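Local coordinates for toxin-antitoxin system toxin HepN family (Shewanella oneidensis MR-1, PDB 6M6U), which acts as the toxin of a type VII toxin-antitoxin system, an RNase that cleaves mRNA and is neutralised mostly through tri-AMPylation by its cognate antitoxin MntA, at residues B[9-23]-B[113-127]. Sequence-based numbering, arbitrary orientation.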
loop_
_atom_site.group_PDB
_atom_site.type_symbol
_atom_site.label_atom_id
_atom_site.label_comp_id
_atom_site.label_asym_id
_atom_site.label_seq_id
_atom_site.Cartn_x
_atom_site.Cartn_y
_atom_site.Cartn_z
ATOM N N ILE B 9 26.516 22.385 -37.523
ATOM C CA ILE B 9 26.875 22.986 -38.809
ATOM C C ILE B 9 27.978 22.176 -39.472
ATOM O O ILE B 9 27.867 21.772 -40.635
ATOM C CB ILE B 9 27.305 24.453 -38.627
ATOM C CG1 ILE B 9 26.132 25.333 -38.191
ATOM C CG2 ILE B 9 27.925 24.984 -39.916
ATOM C CD1 ILE B 9 24.906 25.188 -39.046
ATOM N N ALA B 10 29.060 21.920 -38.729
ATOM C CA ALA B 10 30.183 21.163 -39.276
ATOM C C ALA B 10 29.741 19.796 -39.785
ATOM O O ALA B 10 30.224 19.325 -40.822
ATOM C CB ALA B 10 31.276 21.012 -38.217
ATOM N N THR B 11 28.811 19.151 -39.076
ATOM C CA THR B 11 28.351 17.827 -39.489
ATOM C C THR B 11 27.559 17.891 -40.789
ATOM O O THR B 11 27.740 17.043 -41.671
ATOM C CB THR B 11 27.521 17.194 -38.372
ATOM O OG1 THR B 11 28.393 16.826 -37.299
ATOM C CG2 THR B 11 26.780 15.958 -38.871
ATOM N N ILE B 12 26.678 18.887 -40.930
ATOM C CA ILE B 12 25.929 19.050 -42.174
ATOM C C ILE B 12 26.885 19.222 -43.349
ATOM O O ILE B 12 26.713 18.608 -44.408
ATOM C CB ILE B 12 24.952 20.235 -42.066
ATOM C CG1 ILE B 12 23.880 19.943 -41.019
ATOM C CG2 ILE B 12 24.317 20.527 -43.423
ATOM C CD1 ILE B 12 23.075 21.152 -40.605
ATOM N N LYS B 13 27.918 20.049 -43.169
ATOM C CA LYS B 13 28.895 20.258 -44.233
ATOM C C LYS B 13 29.634 18.969 -44.567
ATOM O O LYS B 13 29.715 18.574 -45.736
ATOM C CB LYS B 13 29.878 21.359 -43.839
ATOM C CG LYS B 13 29.295 22.753 -43.937
ATOM C CD LYS B 13 30.206 23.787 -43.307
ATOM C CE LYS B 13 29.644 25.184 -43.499
ATOM N NZ LYS B 13 30.344 26.187 -42.650
ATOM N N ARG B 14 30.184 18.296 -43.548
ATOM C CA ARG B 14 30.882 17.033 -43.781
ATOM C C ARG B 14 30.005 16.041 -44.528
ATOM O O ARG B 14 30.482 15.323 -45.412
ATOM C CB ARG B 14 31.339 16.415 -42.459
ATOM C CG ARG B 14 32.688 16.888 -41.958
ATOM C CD ARG B 14 33.295 15.868 -41.002
ATOM N NE ARG B 14 32.290 15.251 -40.138
ATOM C CZ ARG B 14 31.715 15.856 -39.100
ATOM N NH1 ARG B 14 32.039 17.106 -38.792
ATOM N NH2 ARG B 14 30.810 15.213 -38.373
ATOM N N CYS B 15 28.714 15.998 -44.198
ATOM C CA CYS B 15 27.849 14.985 -44.786
ATOM C C CYS B 15 27.365 15.360 -46.184
ATOM O O CYS B 15 27.110 14.466 -46.998
ATOM C CB CYS B 15 26.661 14.716 -43.867
ATOM S SG CYS B 15 27.166 14.035 -42.285
ATOM N N ILE B 16 27.226 16.656 -46.488
ATOM C CA ILE B 16 26.881 17.059 -47.854
ATOM C C ILE B 16 28.027 16.734 -48.801
ATOM O O ILE B 16 27.815 16.239 -49.918
ATOM C CB ILE B 16 26.519 18.554 -47.915
ATOM C CG1 ILE B 16 25.188 18.820 -47.213
ATOM C CG2 ILE B 16 26.433 19.026 -49.363
ATOM C CD1 ILE B 16 24.735 20.255 -47.326
ATOM N N LYS B 17 29.267 17.006 -48.370
ATOM C CA LYS B 17 30.421 16.611 -49.174
ATOM C C LYS B 17 30.487 15.098 -49.334
ATOM O O LYS B 17 30.814 14.598 -50.416
ATOM C CB LYS B 17 31.716 17.143 -48.563
ATOM C CG LYS B 17 31.813 18.661 -48.527
ATOM C CD LYS B 17 33.256 19.134 -48.706
ATOM C CE LYS B 17 34.118 18.814 -47.493
ATOM N NZ LYS B 17 33.715 19.596 -46.284
ATOM N N ARG B 18 30.173 14.349 -48.270
ATOM C CA ARG B 18 30.095 12.897 -48.388
ATOM C C ARG B 18 29.063 12.477 -49.429
ATOM O O ARG B 18 29.267 11.487 -50.142
ATOM C CB ARG B 18 29.768 12.270 -47.029
ATOM C CG ARG B 18 30.959 12.153 -46.092
ATOM C CD ARG B 18 31.993 11.199 -46.660
ATOM N NE ARG B 18 31.456 9.850 -46.817
ATOM C CZ ARG B 18 31.887 8.971 -47.718
ATOM N NH1 ARG B 18 32.860 9.300 -48.557
ATOM N NH2 ARG B 18 31.339 7.765 -47.786
ATOM N N ILE B 19 27.961 13.223 -49.549
ATOM C CA ILE B 19 26.941 12.895 -50.543
ATOM C C ILE B 19 27.423 13.254 -51.944
ATOM O O ILE B 19 27.290 12.461 -52.883
ATOM C CB ILE B 19 25.610 13.598 -50.213
ATOM C CG1 ILE B 19 24.964 12.974 -48.970
ATOM C CG2 ILE B 19 24.656 13.539 -51.405
ATOM C CD1 ILE B 19 24.207 13.960 -48.104
ATOM N N GLN B 20 27.986 14.455 -52.107
ATOM C CA GLN B 20 28.495 14.859 -53.415
ATOM C C GLN B 20 29.628 13.949 -53.875
ATOM O O GLN B 20 29.708 13.592 -55.057
ATOM C CB GLN B 20 28.953 16.315 -53.370
ATOM C CG GLN B 20 27.799 17.302 -53.269
ATOM C CD GLN B 20 28.224 18.661 -52.749
ATOM O OE1 GLN B 20 29.328 18.826 -52.227
ATOM N NE2 GLN B 20 27.342 19.645 -52.885
ATOM N N GLN B 21 30.500 13.546 -52.951
ATOM C CA GLN B 21 31.635 12.704 -53.318
ATOM C C GLN B 21 31.190 11.292 -53.685
ATOM O O GLN B 21 31.691 10.710 -54.653
ATOM C CB GLN B 21 32.645 12.674 -52.171
ATOM C CG GLN B 21 33.801 11.713 -52.360
ATOM C CD GLN B 21 34.956 12.028 -51.430
ATOM O OE1 GLN B 21 35.687 11.133 -50.998
ATOM N NE2 GLN B 21 35.125 13.313 -51.121
ATOM N N VAL B 22 30.251 10.725 -52.926
ATOM C CA VAL B 22 29.823 9.351 -53.171
ATOM C C VAL B 22 28.926 9.271 -54.400
ATOM O O VAL B 22 28.978 8.296 -55.159
ATOM C CB VAL B 22 29.132 8.783 -51.916
ATOM C CG1 VAL B 22 28.409 7.480 -52.233
ATOM C CG2 VAL B 22 30.154 8.556 -50.817
ATOM N N TYR B 23 28.097 10.294 -54.625
ATOM C CA TYR B 23 27.205 10.284 -55.780
ATOM C C TYR B 23 27.951 10.598 -57.073
ATOM O O TYR B 23 27.523 10.161 -58.148
ATOM C CB TYR B 23 26.048 11.267 -55.560
ATOM C CG TYR B 23 25.116 11.426 -56.745
ATOM C CD1 TYR B 23 24.038 10.566 -56.931
ATOM C CD2 TYR B 23 25.309 12.444 -57.672
ATOM C CE1 TYR B 23 23.187 10.712 -58.016
ATOM C CE2 TYR B 23 24.468 12.597 -58.754
ATOM C CZ TYR B 23 23.409 11.729 -58.921
ATOM O OH TYR B 23 22.575 11.887 -60.005
ATOM N N VAL B 113 17.677 11.561 -56.292
ATOM C CA VAL B 113 18.599 12.179 -57.242
ATOM C C VAL B 113 18.259 13.653 -57.432
ATOM O O VAL B 113 19.149 14.513 -57.451
ATOM C CB VAL B 113 18.591 11.411 -58.578
ATOM C CG1 VAL B 113 19.020 12.316 -59.726
ATOM C CG2 VAL B 113 19.504 10.197 -58.492
ATOM N N HIS B 114 16.968 13.971 -57.564
ATOM C CA HIS B 114 16.568 15.369 -57.691
ATOM C C HIS B 114 16.969 16.168 -56.457
ATOM O O HIS B 114 17.341 17.343 -56.564
ATOM C CB HIS B 114 15.061 15.469 -57.936
ATOM C CG HIS B 114 14.610 16.825 -58.390
ATOM N ND1 HIS B 114 13.778 17.626 -57.636
ATOM C CD2 HIS B 114 14.872 17.519 -59.523
ATOM C CE1 HIS B 114 13.549 18.755 -58.284
ATOM N NE2 HIS B 114 14.202 18.715 -59.432
ATOM N N VAL B 115 16.913 15.545 -55.277
ATOM C CA VAL B 115 17.364 16.217 -54.062
ATOM C C VAL B 115 18.878 16.388 -54.075
ATOM O O VAL B 115 19.396 17.463 -53.753
ATOM C CB VAL B 115 16.883 15.449 -52.815
ATOM C CG1 VAL B 115 17.604 15.943 -51.569
ATOM C CG2 VAL B 115 15.378 15.601 -52.648
ATOM N N VAL B 116 19.612 15.337 -54.458
ATOM C CA VAL B 116 21.071 15.424 -54.514
ATOM C C VAL B 116 21.518 16.526 -55.466
ATOM O O VAL B 116 22.514 17.216 -55.211
ATOM C CB VAL B 116 21.669 14.058 -54.915
ATOM C CG1 VAL B 116 23.162 14.182 -55.210
ATOM C CG2 VAL B 116 21.428 13.033 -53.821
ATOM N N GLN B 117 20.787 16.726 -56.561
ATOM C CA GLN B 117 21.164 17.718 -57.559
ATOM C C GLN B 117 20.701 19.128 -57.218
ATOM O O GLN B 117 21.413 20.091 -57.521
ATOM C CB GLN B 117 20.600 17.329 -58.930
ATOM C CG GLN B 117 21.113 16.008 -59.476
ATOM C CD GLN B 117 20.501 15.660 -60.822
ATOM O OE1 GLN B 117 19.278 15.622 -60.972
ATOM N NE2 GLN B 117 21.352 15.405 -61.810
ATOM N N HIS B 118 19.533 19.281 -56.593
ATOM C CA HIS B 118 18.893 20.586 -56.510
ATOM C C HIS B 118 18.493 21.041 -55.115
ATOM O O HIS B 118 18.121 22.211 -54.963
ATOM C CB HIS B 118 17.640 20.620 -57.401
ATOM C CG HIS B 118 17.930 20.424 -58.854
ATOM N ND1 HIS B 118 17.268 19.493 -59.627
ATOM C CD2 HIS B 118 18.811 21.039 -59.679
ATOM C CE1 HIS B 118 17.732 19.541 -60.864
ATOM N NE2 HIS B 118 18.668 20.471 -60.922
ATOM N N HIS B 119 18.546 20.183 -54.097
ATOM C CA HIS B 119 18.017 20.554 -52.793
ATOM C C HIS B 119 19.026 20.478 -51.658
ATOM O O HIS B 119 18.681 20.841 -50.528
ATOM C CB HIS B 119 16.788 19.700 -52.461
ATOM C CG HIS B 119 15.576 20.076 -53.255
ATOM N ND1 HIS B 119 14.481 20.696 -52.694
ATOM C CD2 HIS B 119 15.300 19.943 -54.575
ATOM C CE1 HIS B 119 13.576 20.918 -53.630
ATOM N NE2 HIS B 119 14.048 20.470 -54.781
ATOM N N LEU B 120 20.263 20.051 -51.916
ATOM C CA LEU B 120 21.294 20.162 -50.891
ATOM C C LEU B 120 21.520 21.610 -50.476
ATOM O O LEU B 120 22.059 21.856 -49.390
ATOM C CB LEU B 120 22.602 19.540 -51.380
ATOM C CG LEU B 120 22.544 18.032 -51.639
ATOM C CD1 LEU B 120 23.914 17.475 -52.006
ATOM C CD2 LEU B 120 21.968 17.306 -50.428
ATOM N N GLU B 121 21.104 22.567 -51.312
ATOM C CA GLU B 121 21.218 23.980 -50.962
ATOM C C GLU B 121 20.320 24.353 -49.788
ATOM O O GLU B 121 20.603 25.331 -49.090
ATOM C CB GLU B 121 20.881 24.852 -52.173
ATOM C CG GLU B 121 22.069 25.184 -53.069
ATOM C CD GLU B 121 22.461 24.045 -53.999
ATOM O OE1 GLU B 121 23.427 24.222 -54.769
ATOM O OE2 GLU B 121 21.806 22.981 -53.967
ATOM N N ASP B 122 19.232 23.605 -49.567
ATOM C CA ASP B 122 18.362 23.882 -48.426
ATOM C C ASP B 122 19.116 23.729 -47.111
ATOM O O ASP B 122 18.982 24.564 -46.210
ATOM C CB ASP B 122 17.140 22.963 -48.452
ATOM C CG ASP B 122 16.265 23.186 -49.673
ATOM O OD1 ASP B 122 16.355 24.273 -50.282
ATOM O OD2 ASP B 122 15.482 22.275 -50.019
ATOM N N PHE B 123 19.918 22.669 -46.987
ATOM C CA PHE B 123 20.775 22.512 -45.817
ATOM C C PHE B 123 21.727 23.691 -45.667
ATOM O O PHE B 123 21.920 24.207 -44.562
ATOM C CB PHE B 123 21.565 21.207 -45.916
ATOM C CG PHE B 123 20.720 19.969 -45.840
ATOM C CD1 PHE B 123 19.745 19.834 -44.864
ATOM C CD2 PHE B 123 20.904 18.935 -46.748
ATOM C CE1 PHE B 123 18.970 18.693 -44.791
ATOM C CE2 PHE B 123 20.130 17.788 -46.681
ATOM C CZ PHE B 123 19.160 17.670 -45.700
ATOM N N GLU B 124 22.336 24.127 -46.773
ATOM C CA GLU B 124 23.290 25.230 -46.712
ATOM C C GLU B 124 22.585 26.555 -46.449
ATOM O O GLU B 124 23.108 27.409 -45.723
ATOM C CB GLU B 124 24.099 25.288 -48.007
ATOM C CG GLU B 124 24.597 23.924 -48.455
ATOM C CD GLU B 124 26.006 23.960 -49.004
ATOM O OE1 GLU B 124 26.166 24.171 -50.223
ATOM O OE2 GLU B 124 26.954 23.782 -48.208
ATOM N N GLN B 125 21.394 26.737 -47.023
ATOM C CA GLN B 125 20.593 27.920 -46.725
ATOM C C GLN B 125 20.191 27.952 -45.253
ATOM O O GLN B 125 20.207 29.014 -44.619
ATOM C CB GLN B 125 19.360 27.940 -47.629
ATOM C CG GLN B 125 18.525 29.207 -47.563
ATOM C CD GLN B 125 17.317 29.148 -48.481
ATOM O OE1 GLN B 125 17.291 28.378 -49.444
ATOM N NE2 GLN B 125 16.306 29.957 -48.183
ATOM N N PHE B 126 19.834 26.794 -44.692
ATOM C CA PHE B 126 19.514 26.713 -43.269
ATOM C C PHE B 126 20.732 27.035 -42.410
ATOM O O PHE B 126 20.613 27.704 -41.377
ATOM C CB PHE B 126 18.969 25.318 -42.953
ATOM C CG PHE B 126 18.677 25.086 -41.502
ATOM C CD1 PHE B 126 17.572 25.664 -40.903
ATOM C CD2 PHE B 126 19.491 24.263 -40.743
ATOM C CE1 PHE B 126 17.293 25.437 -39.566
ATOM C CE2 PHE B 126 19.218 24.034 -39.404
ATOM C CZ PHE B 126 18.116 24.621 -38.817
ATOM N N ILE B 127 21.913 26.568 -42.823
ATOM C CA ILE B 127 23.142 26.881 -42.097
ATOM C C ILE B 127 23.376 28.385 -42.065
ATOM O O ILE B 127 23.688 28.963 -41.017
ATOM C CB ILE B 127 24.338 26.148 -42.732
ATOM C CG1 ILE B 127 24.265 24.645 -42.468
ATOM C CG2 ILE B 127 25.657 26.733 -42.240
ATOM C CD1 ILE B 127 25.429 23.885 -43.055
#
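Ile127 packs tightly against both Ile9 and Ile12. Its CG1 lies 3.5 Å from Ile9 CD1, while it and Ile12 approach end-on, Ile127 CD1 3.6 Å from the Ile12 CG2 branch. One turn on, Ile16 and Leu120 lie alongside, pointing opposite ways, with Ile16 CG2 4.0 Å from Leu120 CD1; with CG1 beside its own backbone N (chi1 -70°) and the chain then extended, Ile16 CD1 rests 3.6 Å from Phe123 CB. Leu120 CD1 in turn reaches Ile19 CG2. These residues join the first and last helices of the all-helical HEPN-type bundle, 3-23 and 120-131, whose segments 9-23 and 120-127 run nearly antiparallel, at 160°. Behind them, Ile12 also packs on Ala49 and Cys50, and Phe123 on Met93 of helix 84-102, which carries Arg97, probably an active-site residue. A break at His119 turns segment 113-118 of helix 109-118 to 115° from 9-23. Beyond it lies a second close patch: Val116 CG1 sits over one face of the Tyr23 ring, 3.9 Å from its centroid, in a CH-pi contact, and Val113 CG1 touches Tyr23 OH at 3.6 Å. The solvent side is looser: Lys13 CG meets Ile127 CD1 and Gln20 CG meets Leu120 CD1, both at 4.1 Å, while Lys13 NZ, 6.9 Å from Glu124 OE2, is too far for a salt bridge.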